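Side-chain contacts in ESX-1 secretion system protein EccA1 (Mycobacterium tuberculosis, PDB 4F3V), which probably helps power export of virulence factors by the ESX-1 secretion system through ATP hydrolysis by the full-length protein, of which this chain is the N-terminal tetratricopeptide-repeat domain: residues P19-E22 with A23-L26; L57-A60 with W61-R64; W164-K167 with F168-G171. All coordinates share one frame; numbering follows the deposited sequence.

Contact 1 of 3, residues P19-E22 with A23-L26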
loop_
_atom_site.group_PDB
_atom_site.type_symbol
_atom_site.label_atom_id
_atom_site.label_comp_id
_atom_site.label_asym_id
_atom_site.label_seq_id
_atom_site.Cartn_x
_atom_site.Cartn_y
_atom_site.Cartn_z
ATOM N N PRO A 19 -23.612 10.304 3.945
ATOM C CA PRO A 19 -23.353 11.489 4.771
ATOM C C PRO A 19 -24.033 11.465 6.148
ATOM O O PRO A 19 -23.600 12.182 7.022
ATOM C CB PRO A 19 -23.890 12.658 3.930
ATOM C CG PRO A 19 -24.383 12.095 2.646
ATOM C CD PRO A 19 -24.371 10.604 2.719
ATOM N N MET A 20 -25.100 10.682 6.327
ATOM C CA MET A 20 -25.881 10.652 7.585
ATOM C C MET A 20 -25.291 9.627 8.554
ATOM O O MET A 20 -25.089 9.921 9.724
ATOM C CB MET A 20 -27.366 10.294 7.334
ATOM C CG MET A 20 -28.184 11.309 6.500
ATOM S SD MET A 20 -29.998 11.125 6.243
ATOM C CE MET A 20 -30.074 9.856 4.973
ATOM N N SER A 21 -25.010 8.422 8.058
ATOM C CA SER A 21 -24.575 7.339 8.927
ATOM C C SER A 21 -23.918 6.219 8.139
ATOM O O SER A 21 -24.586 5.432 7.474
ATOM C CB SER A 21 -25.781 6.781 9.680
ATOM O OG SER A 21 -25.434 5.597 10.358
ATOM N N GLU A 22 -22.602 6.137 8.233
ATOM C CA GLU A 22 -21.850 5.059 7.637
ATOM C C GLU A 22 -22.274 3.708 8.185
ATOM O O GLU A 22 -22.306 2.735 7.440
ATOM C CB GLU A 22 -20.346 5.288 7.817
ATOM C CG GLU A 22 -19.861 6.463 6.975
ATOM C CD GLU A 22 -18.368 6.691 7.046
ATOM O OE1 GLU A 22 -17.673 5.890 7.688
ATOM O OE2 GLU A 22 -17.888 7.680 6.451
ATOM N N ALA A 23 -22.627 3.657 9.459
ATOM C CA ALA A 23 -23.103 2.425 10.084
ATOM C C ALA A 23 -24.373 1.875 9.402
ATOM O O ALA A 23 -24.470 0.693 9.151
ATOM C CB ALA A 23 -23.344 2.649 11.586
ATOM N N ARG A 24 -25.343 2.749 9.140
ATOM C CA ARG A 24 -26.558 2.341 8.436
ATOM C C ARG A 24 -26.279 1.968 6.961
ATOM O O ARG A 24 -26.864 1.018 6.458
ATOM C CB ARG A 24 -27.635 3.423 8.527
ATOM C CG ARG A 24 -28.249 3.589 9.928
ATOM C CD ARG A 24 -29.574 4.340 9.875
ATOM N NE ARG A 24 -29.941 4.955 11.154
ATOM C CZ ARG A 24 -29.657 6.224 11.451
ATOM N NH1 ARG A 24 -29.012 6.998 10.562
ATOM N NH2 ARG A 24 -30.008 6.733 12.619
ATOM N N SER A 25 -25.413 2.724 6.289
ATOM C CA SER A 25 -25.024 2.406 4.929
ATOM C C SER A 25 -24.384 1.015 4.902
ATOM O O SER A 25 -24.707 0.201 4.042
ATOM C CB SER A 25 -24.023 3.417 4.372
ATOM O OG SER A 25 -24.620 4.690 4.207
ATOM N N LEU A 26 -23.515 0.739 5.864
ATOM C CA LEU A 26 -22.854 -0.579 5.959
ATOM C C LEU A 26 -23.887 -1.703 6.060
ATOM O O LEU A 26 -23.733 -2.743 5.401
ATOM C CB LEU A 26 -21.876 -0.625 7.134
ATOM C CG LEU A 26 -21.063 -1.919 7.343
ATOM C CD1 LEU A 26 -20.256 -2.248 6.088
ATOM C CD2 LEU A 26 -20.189 -1.885 8.616
#
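Leu-26 N donates to Glu-22 O at 2.8 Å, a bond of the first turn of a helix whose N terminus is capped by a serine side chain. Ser-21 stands at the N-cap, where its OG accepts from Arg-24 N at 3.1 Å, with the N-H pointing almost straight at it (165°). The first torsion of Ser-21 makes this possible: with OG turned away from the backbone N (chi1 170°), the hydroxyl faces the amides that open the helix. The carbonyl of the same serine takes the next amide, Ser-25 N, at 3.1 Å, which means that one residue serves two consecutive N-H groups with different oxygens.

The Arg-24 side chain runs back past this cap. Its CG lies 3.5 Å from Ser-21 OG, and the extended chain carries NH1 to 3.4 Å from Ser-21 CB, with the guanidinium oblique to that carbon. The serine thus meets the backbone, the CG methylene and the guanidinium end of the arginine. The cap begins helix 22-35 just after the loop that follows helix 2-17. Ser-25 OG bonds back to Ala-14 O of that preceding helix, while Glu-22 reaches forward to a salt bridge with Arg-48 at the end of helix 40-48.

Contact 2 of 3, residues L57-A60 with W61-R64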
loop_
_atom_site.group_PDB
_atom_site.type_symbol
_atom_site.label_atom_id
_atom_site.label_comp_id
_atom_site.label_asym_id
_atom_site.label_seq_id
_atom_site.Cartn_x
_atom_site.Cartn_y
_atom_site.Cartn_z
ATOM N N LEU A 57 -12.100 -6.913 0.635
ATOM C CA LEU A 57 -11.241 -6.528 -0.489
ATOM C C LEU A 57 -11.080 -7.726 -1.473
ATOM O O LEU A 57 -11.118 -7.551 -2.695
ATOM C CB LEU A 57 -9.892 -6.076 0.032
ATOM C CG LEU A 57 -9.017 -5.123 -0.802
ATOM C CD1 LEU A 57 -9.786 -4.208 -1.738
ATOM C CD2 LEU A 57 -8.191 -4.328 0.199
ATOM N N PHE A 58 -10.941 -8.942 -0.939
ATOM C CA PHE A 58 -10.839 -10.110 -1.813
ATOM C C PHE A 58 -12.075 -10.239 -2.695
ATOM O O PHE A 58 -11.973 -10.529 -3.890
ATOM C CB PHE A 58 -10.617 -11.429 -1.048
ATOM C CG PHE A 58 -10.908 -12.656 -1.881
ATOM C CD1 PHE A 58 -9.987 -13.115 -2.811
ATOM C CD2 PHE A 58 -12.128 -13.337 -1.775
ATOM C CE1 PHE A 58 -10.250 -14.229 -3.606
ATOM C CE2 PHE A 58 -12.401 -14.446 -2.586
ATOM C CZ PHE A 58 -11.462 -14.881 -3.499
ATOM N N ARG A 59 -13.240 -10.032 -2.094
ATOM C CA ARG A 59 -14.487 -10.207 -2.807
ATOM C C ARG A 59 -14.660 -9.149 -3.863
ATOM O O ARG A 59 -15.235 -9.427 -4.915
ATOM C CB ARG A 59 -15.671 -10.240 -1.845
ATOM C CG ARG A 59 -15.683 -11.515 -1.040
ATOM C CD ARG A 59 -16.646 -12.488 -1.686
ATOM N NE ARG A 59 -16.379 -13.843 -1.246
ATOM C CZ ARG A 59 -16.342 -14.924 -2.035
ATOM N NH1 ARG A 59 -16.553 -14.865 -3.358
ATOM N NH2 ARG A 59 -16.077 -16.093 -1.486
ATOM N N ALA A 60 -14.214 -7.923 -3.566
ATOM C CA ALA A 60 -14.299 -6.845 -4.537
ATOM C C ALA A 60 -13.443 -7.226 -5.746
ATOM O O ALA A 60 -13.883 -7.119 -6.900
ATOM C CB ALA A 60 -13.851 -5.520 -3.932
ATOM N N TRP A 61 -12.254 -7.748 -5.481
ATOM C CA TRP A 61 -11.365 -8.197 -6.539
ATOM C C TRP A 61 -11.911 -9.371 -7.330
ATOM O O TRP A 61 -11.870 -9.390 -8.574
ATOM C CB TRP A 61 -10.014 -8.543 -5.943
ATOM C CG TRP A 61 -9.136 -9.340 -6.859
ATOM C CD1 TRP A 61 -8.798 -10.686 -6.752
ATOM C CD2 TRP A 61 -8.509 -8.885 -8.078
ATOM N NE1 TRP A 61 -8.006 -11.067 -7.797
ATOM C CE2 TRP A 61 -7.783 -10.027 -8.619
ATOM C CE3 TRP A 61 -8.474 -7.694 -8.745
ATOM C CZ2 TRP A 61 -7.064 -9.955 -9.794
ATOM C CZ3 TRP A 61 -7.732 -7.626 -9.942
ATOM C CH2 TRP A 61 -7.037 -8.733 -10.440
ATOM N N TYR A 62 -12.405 -10.377 -6.622
ATOM C CA TYR A 62 -12.941 -11.590 -7.242
ATOM C C TYR A 62 -14.136 -11.286 -8.164
ATOM O O TYR A 62 -14.290 -11.918 -9.201
ATOM C CB TYR A 62 -13.345 -12.586 -6.144
ATOM C CG TYR A 62 -13.712 -13.968 -6.629
ATOM C CD1 TYR A 62 -12.748 -14.981 -6.727
ATOM C CD2 TYR A 62 -15.030 -14.281 -6.962
ATOM C CE1 TYR A 62 -13.096 -16.263 -7.178
ATOM C CE2 TYR A 62 -15.393 -15.548 -7.392
ATOM C CZ TYR A 62 -14.429 -16.539 -7.507
ATOM O OH TYR A 62 -14.791 -17.809 -7.963
ATOM N N SER A 63 -14.956 -10.311 -7.774
ATOM C CA SER A 63 -16.125 -9.904 -8.560
ATOM C C SER A 63 -15.881 -8.662 -9.452
ATOM O O SER A 63 -16.841 -8.004 -9.910
ATOM C CB SER A 63 -17.315 -9.658 -7.599
ATOM O OG SER A 63 -17.069 -8.590 -6.726
ATOM N N ARG A 64 -14.615 -8.361 -9.725
ATOM C CA ARG A 64 -14.250 -7.158 -10.462
ATOM C C ARG A 64 -14.921 -6.987 -11.855
ATOM O O ARG A 64 -15.112 -5.862 -12.320
ATOM C CB ARG A 64 -12.729 -7.095 -10.639
ATOM C CG ARG A 64 -12.145 -8.203 -11.493
ATOM C CD ARG A 64 -10.628 -8.226 -11.411
ATOM N NE ARG A 64 -10.062 -9.328 -12.172
ATOM C CZ ARG A 64 -9.931 -10.580 -11.745
ATOM N NH1 ARG A 64 -10.371 -10.957 -10.549
ATOM N NH2 ARG A 64 -9.346 -11.462 -12.529
#
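Tyr-62 and Phe-58, one helical turn apart, lie side by side and point the same way. The first torsions of the two are alike, each near 180° (chi1 -171° and 163°), which lets the rings leave the helix together. They meet obliquely, with their centroids 5.4 Å apart, and the tightest touch is Phe-58 CZ against Tyr-62 CD1 at 3.5 Å. Tyr-62 CB adds a CH-pi contact over a face of the Phe-58 ring, displaced toward its rim. Next to them runs Arg-59, bent at its second torsion. Its guanidinium has Phe-58 CE2 over one face, but its cation-pi attraction to the Tyr-62 ring is long and at most weak.

The pair sits at the C-terminal end of helix 54-62, in a tetratricopeptide-repeat domain made largely of packed helices. Helix 101-115 supplies Phe-108, which touches Phe-58 and stacks on Trp-61, while Trp-43 of helix 40-48 meets Arg-59 and Ala-60.

Trp-61 N donates to Leu-57 O at 3.0 Å, and Trp-61 CB lies against Phe-58 O at 3.5 Å. Arg-64 folds back over the indole, placing NH1 3.3 Å above the centre of its plane. The same nitrogen donates to Trp-61 O at 2.9 Å; that oxygen lies in the guanidinium plane, but the donor is well above the carbonyl plane, and Arg-64 N reaches the oxygen from the opposite face. A similar double grip holds Arg-59 O: Ser-63 OG donates to it at 2.7 Å and Ser-63 N at 3.0 Å, again from opposite faces of the carbonyl.

Contact 3 of 3, residues W164-K167 with F168-G171; sequences WPDK and FLAG
Asp-166 and Leu-169 cross obliquely, the carboxylate of the first lying against the base of the second: Asp-166 CG is 3.6 Å from Leu-169 CB, and OD2 is 3.7 Å from Leu-169 CD2. The aspartate reaches this place with its carboxylate carbon trans to the main-chain nitrogen (chi1 -178°), an orientation that also sets OD1 over the first amides of helix 167-183. As the N-cap residue it accepts there from Leu-169 N at 3.2 Å in a nearly straight bond (169°), the donor approaching from well above the carboxylate plane. Phe-168 N makes a second, weak bond to the same OD1, bent to 121°. The backbone follows on, with Asp-166 O taking Ala-170 N at 2.8 Å.

Trp-164, just ahead of the cap, lays the benzo part of its indole beside the next turn. CZ3 comes within 3.7 Å of Leu-169 O, which approaches the ring obliquely, while Trp-164 CB meets Ala-170 CB at 4.2 Å. Both Trp-164 and Leu-169 also touch His-135, so the loop residue and the first turn of the helix both pack against helix 134-147. An acidic group over first-turn amides, which have no preceding turn to supply carbonyls, suits their partial positive charge; the helix end would therefore probably stabilise the charged form of Asp-166, and the capping bonds in turn hold its carboxylate across Leu-169.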
loop_
_atom_site.group_PDB
_atom_site.type_symbol
_atom_site.label_atom_id
_atom_site.label_comp_id
_atom_site.label_asym_id
_atom_site.label_seq_id
_atom_site.Cartn_x
_atom_site.Cartn_y
_atom_site.Cartn_z
ATOM N N TRP A 164 8.524 9.031 -14.379
ATOM C CA TRP A 164 7.091 8.877 -14.126
ATOM C C TRP A 164 6.327 10.184 -14.270
ATOM O O TRP A 164 6.892 11.247 -14.022
ATOM C CB TRP A 164 6.882 8.289 -12.749
ATOM C CG TRP A 164 7.378 6.872 -12.638
ATOM C CD1 TRP A 164 8.135 6.147 -13.560
ATOM C CD2 TRP A 164 7.213 5.982 -11.508
ATOM N NE1 TRP A 164 8.397 4.892 -13.100
ATOM C CE2 TRP A 164 7.873 4.720 -11.880
ATOM C CE3 TRP A 164 6.582 6.078 -10.283
ATOM C CZ2 TRP A 164 7.907 3.651 -11.045
ATOM C CZ3 TRP A 164 6.624 4.978 -9.444
ATOM C CH2 TRP A 164 7.277 3.790 -9.817
ATOM N N PRO A 165 5.029 10.122 -14.659
ATOM C CA PRO A 165 4.244 11.374 -14.719
ATOM C C PRO A 165 3.975 11.930 -13.308
ATOM O O PRO A 165 4.285 13.090 -12.973
ATOM C CB PRO A 165 2.900 10.941 -15.357
ATOM C CG PRO A 165 3.137 9.576 -15.911
ATOM C CD PRO A 165 4.222 8.961 -15.073
ATOM N N ASP A 166 3.456 11.033 -12.484
ATOM C CA ASP A 166 2.890 11.343 -11.202
ATOM C C ASP A 166 4.054 11.643 -10.257
ATOM O O ASP A 166 4.786 10.742 -9.869
ATOM C CB ASP A 166 2.080 10.116 -10.783
ATOM C CG ASP A 166 1.379 10.292 -9.474
ATOM O OD1 ASP A 166 1.773 11.204 -8.729
ATOM O OD2 ASP A 166 0.441 9.499 -9.197
ATOM N N LYS A 167 4.240 12.922 -9.929
ATOM C CA LYS A 167 5.388 13.344 -9.131
ATOM C C LYS A 167 5.278 12.918 -7.666
ATOM O O LYS A 167 6.301 12.779 -6.996
ATOM C CB LYS A 167 5.645 14.851 -9.234
ATOM C CG LYS A 167 6.172 15.292 -10.595
ATOM C CD LYS A 167 7.144 16.467 -10.519
ATOM C CE LYS A 167 7.053 17.319 -11.782
ATOM N NZ LYS A 167 8.057 18.416 -11.786
ATOM N N PHE A 168 4.049 12.732 -7.185
ATOM C CA PHE A 168 3.835 12.180 -5.866
ATOM C C PHE A 168 4.388 10.761 -5.855
ATOM O O PHE A 168 5.177 10.399 -4.986
ATOM C CB PHE A 168 2.348 12.187 -5.479
ATOM C CG PHE A 168 2.083 11.639 -4.103
ATOM C CD1 PHE A 168 1.951 10.269 -3.898
ATOM C CD2 PHE A 168 2.014 12.487 -3.000
ATOM C CE1 PHE A 168 1.738 9.754 -2.628
ATOM C CE2 PHE A 168 1.797 11.979 -1.726
ATOM C CZ PHE A 168 1.660 10.611 -1.543
ATOM N N LEU A 169 3.951 9.958 -6.816
ATOM C CA LEU A 169 4.338 8.553 -6.859
ATOM C C LEU A 169 5.831 8.387 -7.204
ATOM O O LEU A 169 6.482 7.482 -6.695
ATOM C CB LEU A 169 3.441 7.795 -7.835
ATOM C CG LEU A 169 2.826 6.468 -7.355
ATOM C CD1 LEU A 169 2.286 6.508 -5.918
ATOM C CD2 LEU A 169 1.669 6.091 -8.261
ATOM N N ALA A 170 6.370 9.280 -8.038
ATOM C CA ALA A 170 7.827 9.325 -8.293
ATOM C C ALA A 170 8.618 9.578 -6.999
ATOM O O ALA A 170 9.654 8.947 -6.733
ATOM C CB ALA A 170 8.155 10.378 -9.353
ATOM N N GLY A 171 8.076 10.468 -6.174
ATOM C CA GLY A 171 8.611 10.721 -4.840
ATOM C C GLY A 171 8.548 9.503 -3.936
ATOM O O GLY A 171 9.547 9.163 -3.283
#

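In the fold
From the N terminus, the three contacts come in series and none nests within or crosses another; each joins adjoining residues, so what it closes is a helix turn rather than a long loop. Contact 1 starts helix 22-35, linking it back to helix 2-17 and across to helix 40-48. Contact 2 lies at the other kind of helix end, where helix 54-62 ends, its side chains touching helices 40-48 and 101-115. Contact 3 opens helix 167-183 after the loop from helix 151-158, beside helix 134-147. None touches another: the nearest atoms of contacts 1 and 2 are about 11 Å apart, and those of contacts 2 and 3 about 16 Å.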